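Local structure of transketolase (Campylobacter jejuni, 3M34) at residues A[370-375]-A[415-420]; A[507-512]-A[539-544]; A[121-126]-A[151-156]. The protein is a transketolase, a dimeric thiamine diphosphate enzyme that binds its cofactor, with calcium, between its two subunits. One frame throughout, in Å; residues are numbered along the deposited sequence.

Interaction 1 of 3, residues A[370-375]-A[415-420]; sequences PSNKTE and ATFFIF. With TPP (thiamine diphosphate), chain F.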
# COMPACT_ATOMS: atom_id res chain seq x y z
N PRO A 370 -21.34 4.67 -4.72
CA PRO A 370 -22.40 5.33 -3.99
C PRO A 370 -21.96 6.18 -2.81
O PRO A 370 -22.71 7.07 -2.44
CB PRO A 370 -23.28 4.20 -3.49
CG PRO A 370 -22.89 3.02 -4.19
CD PRO A 370 -21.55 3.21 -4.75
N SER A 371 -20.83 5.81 -2.19
CA SER A 371 -20.28 6.54 -1.04
C SER A 371 -19.32 7.64 -1.46
O SER A 371 -19.34 8.73 -0.88
CB SER A 371 -19.57 5.60 -0.06
OG SER A 371 -20.50 4.70 0.52
N ASN A 372 -18.45 7.35 -2.45
CA ASN A 372 -17.54 8.36 -2.98
C ASN A 372 -18.26 9.39 -3.84
O ASN A 372 -17.67 10.43 -4.17
CB ASN A 372 -16.40 7.76 -3.84
CG ASN A 372 -15.49 6.80 -3.08
OD1 ASN A 372 -15.24 6.92 -1.80
ND2 ASN A 372 -14.90 5.87 -3.84
N LYS A 373 -19.50 9.07 -4.26
CA LYS A 373 -20.29 9.91 -5.17
C LYS A 373 -19.64 10.08 -6.56
O LYS A 373 -19.74 11.16 -7.17
CB LYS A 373 -20.58 11.27 -4.52
CG LYS A 373 -21.25 11.18 -3.14
CD LYS A 373 -22.53 10.35 -3.11
CE LYS A 373 -23.25 10.31 -1.71
NZ LYS A 373 -24.05 11.57 -1.45
N THR A 374 -19.15 8.97 -7.11
CA THR A 374 -18.42 9.00 -8.39
C THR A 374 -19.21 8.45 -9.57
O THR A 374 -18.72 8.50 -10.71
CB THR A 374 -17.10 8.25 -8.27
OG1 THR A 374 -17.37 6.93 -7.77
CG2 THR A 374 -16.15 9.03 -7.36
N GLU A 375 -20.44 8.00 -9.36
CA GLU A 375 -21.23 7.49 -10.49
C GLU A 375 -21.43 8.59 -11.53
O GLU A 375 -21.74 9.73 -11.23
CB GLU A 375 -22.60 6.98 -10.04
CG GLU A 375 -23.53 6.56 -11.27
CD GLU A 375 -24.83 5.89 -10.86
OE1 GLU A 375 -24.89 5.39 -9.71
OE2 GLU A 375 -25.80 5.86 -11.67
N ALA A 415 -11.02 6.22 -7.52
CA ALA A 415 -11.71 6.71 -6.31
C ALA A 415 -11.78 5.65 -5.21
O ALA A 415 -12.08 4.47 -5.44
CB ALA A 415 -13.15 7.18 -6.66
N THR A 416 -11.54 6.11 -3.98
CA THR A 416 -11.79 5.31 -2.82
C THR A 416 -11.91 6.26 -1.59
O THR A 416 -11.75 7.45 -1.73
CB THR A 416 -10.71 4.19 -2.57
OG1 THR A 416 -11.08 3.34 -1.44
CG2 THR A 416 -9.27 4.75 -2.49
N PHE A 417 -12.09 5.67 -0.41
CA PHE A 417 -11.95 6.46 0.85
C PHE A 417 -10.48 6.82 1.04
O PHE A 417 -9.54 6.07 0.73
CB PHE A 417 -12.37 5.68 2.11
CG PHE A 417 -13.85 5.28 2.19
CD1 PHE A 417 -14.85 6.08 1.62
CD2 PHE A 417 -14.21 4.11 2.86
CE1 PHE A 417 -16.19 5.71 1.72
CE2 PHE A 417 -15.56 3.72 2.96
CZ PHE A 417 -16.55 4.56 2.39
N PHE A 418 -10.26 8.01 1.60
CA PHE A 418 -8.90 8.49 1.75
C PHE A 418 -8.06 7.54 2.60
O PHE A 418 -6.90 7.37 2.31
CB PHE A 418 -8.94 9.88 2.38
CG PHE A 418 -7.64 10.66 2.41
CD1 PHE A 418 -6.66 10.54 1.45
CD2 PHE A 418 -7.44 11.63 3.39
CE1 PHE A 418 -5.53 11.32 1.47
CE2 PHE A 418 -6.35 12.42 3.38
CZ PHE A 418 -5.37 12.27 2.44
N ILE A 419 -8.65 6.90 3.62
CA ILE A 419 -7.87 5.92 4.42
C ILE A 419 -7.29 4.81 3.53
O ILE A 419 -6.16 4.36 3.74
CB ILE A 419 -8.66 5.36 5.63
CG1 ILE A 419 -7.74 4.54 6.54
CG2 ILE A 419 -9.87 4.64 5.19
CD1 ILE A 419 -6.45 5.23 6.92
N PHE A 420 -8.07 4.39 2.52
CA PHE A 420 -7.62 3.31 1.65
C PHE A 420 -6.82 3.75 0.48
O PHE A 420 -6.35 2.91 -0.34
CB PHE A 420 -8.75 2.36 1.33
CG PHE A 420 -9.45 1.85 2.58
CD1 PHE A 420 -8.70 1.39 3.64
CD2 PHE A 420 -10.81 1.91 2.72
CE1 PHE A 420 -9.30 0.95 4.79
CE2 PHE A 420 -11.41 1.46 3.87
CZ PHE A 420 -10.63 1.00 4.92
N1' TPP F . -11.48 -1.01 0.97
C2' TPP F . -10.85 -1.64 2.00
CM2 TPP F . -9.36 -2.02 1.88
N3' TPP F . -11.50 -1.80 3.18
C4' TPP F . -12.78 -1.41 3.32
N4' TPP F . -13.40 -1.58 4.49
C5' TPP F . -13.48 -0.82 2.24
C6' TPP F . -12.75 -0.61 1.08
C7' TPP F . -14.94 -0.36 2.33
N3 TPP F . -15.86 -1.54 2.35
C2 TPP F . -16.38 -2.04 3.50
S1 TPP F . -17.28 -3.47 3.15
C5 TPP F . -17.15 -3.23 1.46
C4 TPP F . -16.27 -2.18 1.24
CM4 TPP F . -15.89 -1.72 -0.15
C6 TPP F . -17.84 -4.18 0.53
C7 TPP F . -17.50 -5.51 1.15
O7 TPP F . -18.45 -6.34 0.81
PA TPP F . -18.57 -7.63 1.45
O1A TPP F . -19.00 -8.12 0.11
O2A TPP F . -17.16 -7.84 1.78
O3A TPP F . -19.51 -7.05 2.40
PB TPP F . -21.00 -7.58 2.75
O1B TPP F . -21.64 -6.49 1.94
O2B TPP F . -21.56 -8.73 1.85
O3B TPP F . -21.51 -7.26 4.03

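Interaction 2 of 3, residues A[507-512]-A[539-544]; sequences ALNEPV and EVWLCL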
# COMPACT_ATOMS: atom_id res chain seq x y z
N ALA A 507 -20.42 26.85 2.90
CA ALA A 507 -19.88 27.64 1.83
C ALA A 507 -19.10 28.86 2.32
O ALA A 507 -19.48 29.51 3.29
CB ALA A 507 -21.05 28.10 0.88
N LEU A 508 -18.05 29.22 1.61
CA LEU A 508 -17.21 30.33 2.00
C LEU A 508 -17.66 31.64 1.38
O LEU A 508 -18.38 31.65 0.38
CB LEU A 508 -15.79 30.09 1.49
CG LEU A 508 -15.10 28.83 2.03
CD1 LEU A 508 -13.61 28.79 1.50
CD2 LEU A 508 -15.16 28.74 3.53
N ASN A 509 -17.26 32.75 1.99
CA ASN A 509 -17.34 34.00 1.27
C ASN A 509 -16.19 34.12 0.25
O ASN A 509 -15.27 33.27 0.15
CB ASN A 509 -17.50 35.19 2.22
CG ASN A 509 -18.74 35.07 3.12
OD1 ASN A 509 -19.88 35.10 2.63
ND2 ASN A 509 -18.53 34.91 4.43
N GLU A 510 -16.27 35.14 -0.59
CA GLU A 510 -15.29 35.29 -1.67
C GLU A 510 -13.87 35.58 -1.20
O GLU A 510 -13.70 36.17 -0.14
CB GLU A 510 -15.78 36.39 -2.63
CG GLU A 510 -16.98 35.88 -3.40
CD GLU A 510 -17.14 36.52 -4.75
OE1 GLU A 510 -17.53 35.77 -5.69
OE2 GLU A 510 -16.91 37.77 -4.85
N PRO A 511 -12.85 35.19 -2.00
CA PRO A 511 -11.49 35.55 -1.69
C PRO A 511 -11.34 37.06 -1.51
O PRO A 511 -11.94 37.82 -2.27
CB PRO A 511 -10.73 35.14 -2.92
CG PRO A 511 -11.50 34.11 -3.53
CD PRO A 511 -12.92 34.42 -3.24
N VAL A 512 -10.55 37.47 -0.52
CA VAL A 512 -10.13 38.88 -0.35
C VAL A 512 -8.82 39.21 -1.06
O VAL A 512 -8.58 40.36 -1.52
CB VAL A 512 -9.99 39.21 1.15
CG1 VAL A 512 -9.26 40.53 1.34
CG2 VAL A 512 -11.40 39.22 1.80
N GLU A 539 -11.84 22.46 8.16
CA GLU A 539 -11.43 23.26 9.32
C GLU A 539 -11.48 24.75 9.03
O GLU A 539 -11.32 25.57 9.94
CB GLU A 539 -10.06 22.82 9.83
CG GLU A 539 -10.14 21.55 10.66
CD GLU A 539 -10.63 20.38 9.86
OE1 GLU A 539 -9.85 19.90 9.00
OE2 GLU A 539 -11.79 19.94 10.08
N VAL A 540 -11.79 25.15 7.79
CA VAL A 540 -11.77 26.59 7.45
C VAL A 540 -12.89 27.33 8.21
O VAL A 540 -12.64 28.41 8.74
CB VAL A 540 -11.83 26.84 5.92
CG1 VAL A 540 -12.00 28.34 5.62
CG2 VAL A 540 -10.55 26.29 5.27
N TRP A 541 -14.10 26.78 8.26
CA TRP A 541 -15.15 27.49 9.01
C TRP A 541 -14.88 27.59 10.48
O TRP A 541 -15.23 28.58 11.08
CB TRP A 541 -16.57 26.97 8.76
CG TRP A 541 -17.23 27.93 7.76
CD1 TRP A 541 -17.30 27.73 6.41
CD2 TRP A 541 -17.77 29.25 8.00
NE1 TRP A 541 -17.88 28.82 5.81
CE2 TRP A 541 -18.18 29.77 6.75
CE3 TRP A 541 -17.94 30.05 9.14
CZ2 TRP A 541 -18.77 31.04 6.59
CZ3 TRP A 541 -18.52 31.33 8.99
CH2 TRP A 541 -18.94 31.80 7.72
N LEU A 542 -14.23 26.59 11.07
CA LEU A 542 -13.82 26.69 12.46
C LEU A 542 -12.95 27.92 12.66
O LEU A 542 -13.08 28.66 13.67
CB LEU A 542 -13.08 25.40 12.88
CG LEU A 542 -12.49 25.36 14.29
CD1 LEU A 542 -13.60 25.50 15.37
CD2 LEU A 542 -11.65 24.05 14.52
N CYS A 543 -12.04 28.13 11.74
CA CYS A 543 -11.14 29.24 11.80
C CYS A 543 -11.87 30.57 11.57
O CYS A 543 -11.56 31.56 12.23
CB CYS A 543 -9.99 29.10 10.82
SG CYS A 543 -8.80 27.78 11.38
N LEU A 544 -12.77 30.60 10.62
CA LEU A 544 -13.55 31.84 10.41
C LEU A 544 -14.30 32.25 11.68
O LEU A 544 -14.25 33.42 12.07
CB LEU A 544 -14.53 31.68 9.26
CG LEU A 544 -13.81 31.69 7.92
CD1 LEU A 544 -14.70 31.15 6.84
CD2 LEU A 544 -13.30 33.11 7.56

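Interaction 3 of 3, residues A[121-126]-A[151-156]; sequences QGVANA and CLCGDG. With CA (calcium ion), chain D; TPP (thiamine diphosphate), chain B.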
# COMPACT_ATOMS: atom_id res chain seq x y z
N GLN A 121 3.38 -4.04 -10.69
CA GLN A 121 2.71 -2.88 -11.32
C GLN A 121 2.54 -3.12 -12.79
O GLN A 121 1.47 -2.81 -13.34
CB GLN A 121 3.49 -1.57 -11.17
CG GLN A 121 3.73 -1.10 -9.78
CD GLN A 121 2.53 -0.68 -9.09
OE1 GLN A 121 1.67 0.01 -9.65
NE2 GLN A 121 2.44 -1.04 -7.80
N GLY A 122 3.59 -3.60 -13.45
CA GLY A 122 3.56 -3.79 -14.89
C GLY A 122 2.47 -4.71 -15.37
O GLY A 122 1.84 -4.45 -16.42
N VAL A 123 2.22 -5.79 -14.63
CA VAL A 123 1.15 -6.72 -14.96
C VAL A 123 -0.20 -6.00 -14.92
O VAL A 123 -1.01 -6.10 -15.86
CB VAL A 123 1.13 -7.93 -14.04
CG1 VAL A 123 -0.15 -8.80 -14.40
CG2 VAL A 123 2.45 -8.75 -14.15
N ALA A 124 -0.43 -5.20 -13.86
CA ALA A 124 -1.61 -4.47 -13.77
C ALA A 124 -1.70 -3.35 -14.82
O ALA A 124 -2.79 -3.08 -15.34
CB ALA A 124 -1.77 -3.91 -12.30
N ASN A 125 -0.58 -2.73 -15.15
CA ASN A 125 -0.57 -1.71 -16.18
C ASN A 125 -0.96 -2.35 -17.53
O ASN A 125 -1.67 -1.72 -18.32
CB ASN A 125 0.81 -1.13 -16.40
CG ASN A 125 1.38 -0.41 -15.19
OD1 ASN A 125 0.61 0.23 -14.40
ND2 ASN A 125 2.65 -0.48 -15.04
N ALA A 126 -0.44 -3.56 -17.78
CA ALA A 126 -0.74 -4.29 -19.04
C ALA A 126 -2.22 -4.64 -19.16
O ALA A 126 -2.87 -4.39 -20.18
CB ALA A 126 0.13 -5.54 -19.18
N CYS A 151 2.97 -8.53 -22.10
CA CYS A 151 3.64 -8.24 -20.87
C CYS A 151 4.61 -9.36 -20.54
O CYS A 151 4.25 -10.52 -20.56
CB CYS A 151 2.60 -8.08 -19.75
SG CYS A 151 3.29 -7.62 -18.14
N LEU A 152 5.86 -9.01 -20.23
CA LEU A 152 6.82 -9.95 -19.68
C LEU A 152 6.86 -9.76 -18.18
O LEU A 152 7.03 -8.63 -17.68
CB LEU A 152 8.23 -9.71 -20.24
CG LEU A 152 8.31 -9.70 -21.74
CD1 LEU A 152 9.78 -9.42 -22.11
CD2 LEU A 152 7.84 -11.00 -22.30
N CYS A 153 6.72 -10.85 -17.46
CA CYS A 153 6.74 -10.83 -16.00
C CYS A 153 7.50 -12.01 -15.42
O CYS A 153 7.82 -12.96 -16.14
CB CYS A 153 5.32 -10.75 -15.45
SG CYS A 153 4.44 -12.31 -15.50
N GLY A 154 7.84 -11.91 -14.15
CA GLY A 154 8.61 -12.93 -13.47
C GLY A 154 7.92 -13.41 -12.23
O GLY A 154 6.79 -13.03 -11.93
N ASP A 155 8.63 -14.21 -11.46
CA ASP A 155 8.06 -14.76 -10.22
C ASP A 155 7.62 -13.68 -9.27
O ASP A 155 6.59 -13.79 -8.57
CB ASP A 155 9.10 -15.61 -9.53
CG ASP A 155 9.50 -16.82 -10.37
OD1 ASP A 155 8.66 -17.72 -10.58
OD2 ASP A 155 10.68 -16.91 -10.79
N GLY A 156 8.42 -12.64 -9.19
CA GLY A 156 8.13 -11.61 -8.23
C GLY A 156 6.81 -10.91 -8.54
O GLY A 156 6.03 -10.56 -7.64
CA CA D . 12.56 -15.63 -11.16
N1' TPP B . 9.29 -5.66 -3.95
C2' TPP B . 8.67 -4.96 -4.95
CM2 TPP B . 7.21 -4.50 -4.79
N3' TPP B . 9.39 -4.58 -6.03
C4' TPP B . 10.69 -4.92 -6.15
N4' TPP B . 11.39 -4.52 -7.22
C5' TPP B . 11.33 -5.70 -5.15
C6' TPP B . 10.57 -6.01 -4.04
C7' TPP B . 12.80 -6.13 -5.23
N3 TPP B . 12.98 -7.20 -6.26
C2 TPP B . 13.42 -6.95 -7.51
S1 TPP B . 13.37 -8.39 -8.45
C5 TPP B . 13.01 -9.36 -7.08
C4 TPP B . 12.75 -8.50 -6.01
CM4 TPP B . 12.34 -9.02 -4.65
C6 TPP B . 12.88 -10.84 -7.24
C7 TPP B . 12.08 -10.95 -8.50
O7 TPP B . 12.37 -12.10 -9.04
PA TPP B . 11.96 -12.41 -10.40
O1A TPP B . 11.78 -13.79 -9.90
O2A TPP B . 10.76 -11.58 -10.46
O3A TPP B . 13.25 -11.92 -10.88
PB TPP B . 14.31 -12.72 -11.81
O1B TPP B . 15.21 -13.01 -10.65
O2B TPP B . 14.00 -14.22 -12.10
O3B TPP B . 15.19 -11.93 -12.60
O HOH W 1 11.37 -14.97 -13.12

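Interaction 1 of 3, residues A[370-375]-A[415-420]
Asn372 OD1 lies 3.5 Å from Phe417 CD1, oblique to that ring, and takes a hydrogen bond from Thr443 OG1 on the neighbouring strand 439-443. The rest of the amide lies alongside the backbone of strand 415-417. Its ND2 is 3.3 Å from Thr416 CA and 3.6 Å from Ala415 CB, so the carboxamide packs against the chain without bonding to it. With CG turned anti to its own carbonyl carbon (chi1 -61°), the amide leaves the end of the short helix 369-372 and reaches the strand. Thr374 continues the contact, its CG2 meeting Ala415 CB methyl to methyl at 3.6 Å. On the other side of Asn372, Ser371 brings CB to the edge of the Phe417 ring, 3.8 Å from CE1.

Strand 411-417 is an inner strand of the parallel sheet of the pyrimidine-binding domain, between 361-365 and 439-443, and helix 369-372 follows the first of these neighbours. Where the strand stops, the chain turns so that Phe420 faces the thiamine diphosphate of chain F. One face of the Phe420 ring is covered at its centre by Ile419 CG2. Over the opposite face lies the cofactor's aminopyrimidine, with Phe420 CE2 3.2 Å from C4' and Phe420 CZ 3.4 Å from N3'. Phe420 CE2 also lies in the plane of the Phe417 ring, at its edge, while Phe417 CE2 comes within 4.2 Å of the bridging carbon C7'. The cofactor is gripped from across the dimer as well, with His70, Asn185 and Gly156 of the second subunit among its hydrogen-bonding partners.

Interaction 2 of 3, residues A[507-512]-A[539-544]
Leu508 CD2 is the apolar centre: this one methyl group touches three side chains of helix 540-544, coming to 3.8 Å from Val540 CG1, 3.7 Å from Trp541 CD1 and 4.1 Å from Leu544 CD1. The helix is the connecting element of a beta-alpha-beta crossover in the C-terminal domain, running between the adjacent parallel strands 531-535 and 557-561. The irregular chain 507-512 comes after the last strand of the pyrimidine-binding sheet, so the contact sits where the two domains adjoin.

The side chains of Leu508 and Trp541 pass alongside with opposite headings, and the leucine methyl approaches the indole obliquely. The indole is flanked on one face by Leu544 CD1, 3.7 Å above its plane and over its centre. At chi1 -100° the ring leaves a regular staggered position, swung out from the helix toward 507-509. Val540 also packs on Ala535 and on Leu523, which meets Leu508 as well.

Farther out the contact becomes polar. Lys506 makes a cation-pi contact with the indole, and in one of its two modelled conformers Asn509 brings ND2 obliquely to 4.4 Å from Trp541 CZ2. The single hydrogen bond between the segments runs from Trp541 NE1 to Ala507 O, 3.1 Å long and bent to 146° at the hydrogen; NE1 stands well above the carbonyl plane, 66° out of it.

Interaction 3 of 3, residues A[121-126]-A[151-156]
Cys151 points its side chain from the strand at helix 121-126, and CB meets Ala126 CB straight away at 3.6 Å. One bond farther, SG is anti to the backbone N (chi1 -177°), which lays it along the helix backbone: it is 3.9 Å from Gly122 O, 3.9 Å from Val123 CA and 4.2 Å from Val123 CG2. The same Val123 methyl then bridges to the next inward-facing residue of the strand, touching Cys153 CB at 3.7 Å, while Leu152 between them points away from the helix.

Helix and strand run nearly antiparallel, their axes 159° apart in direction and 8.5 Å apart at closest approach. Strand 149-153 is an inner strand of the parallel sheet of the thiamine diphosphate-binding domain, and helix 121-140 packs on one side of it. At the strand's C-terminal end comes Gly154-Asp155-Gly156, which fits the Gly-Asp-Gly start of the thiamine diphosphate motif, with Asn185 fitting its later asparagine.

Gly154 is the N-cap residue of the helix that follows. Asp155 OD2 binds the calcium ion at 2.3 Å, alongside O1A and O2B of the cofactor of chain B, one water, Asn185 OD1 and Ile187 O. The other carboxylate oxygen, OD1, is hydrogen-bonded to Tyr182 OH, which helps fix the rotation of the group. The metal-bound water accepts a further bond from Asp155 N. Gly156 N donates to cofactor O2A over 2.9 Å, at the N-terminal end of the helix, and with no side chain at 154 or 156 the diphosphate arm can come close to the backbone.

Overall arrangement
Interactions 1 and 3 belong to the two cofactor-binding domains and serve opposite ends of thiamine diphosphate, but of different molecules. Interaction 3 holds the diphosphate and calcium of the chain B cofactor, whereas interaction 1 presents Phe420 to the pyrimidine of the chain F cofactor, whose polar partners include residues of the second subunit. The chain F site thus draws on both subunits, and the chain B site probably does the same. Within the chain the two contacts have centres 27 Å apart and nearest atoms about 12 Å apart. Interaction 2 lies farther out, where the C-terminal domain joins; its centre is 25 Å from that of interaction 1 and 47 Å from that of interaction 3, and it touches neither the cofactor nor the other subunit.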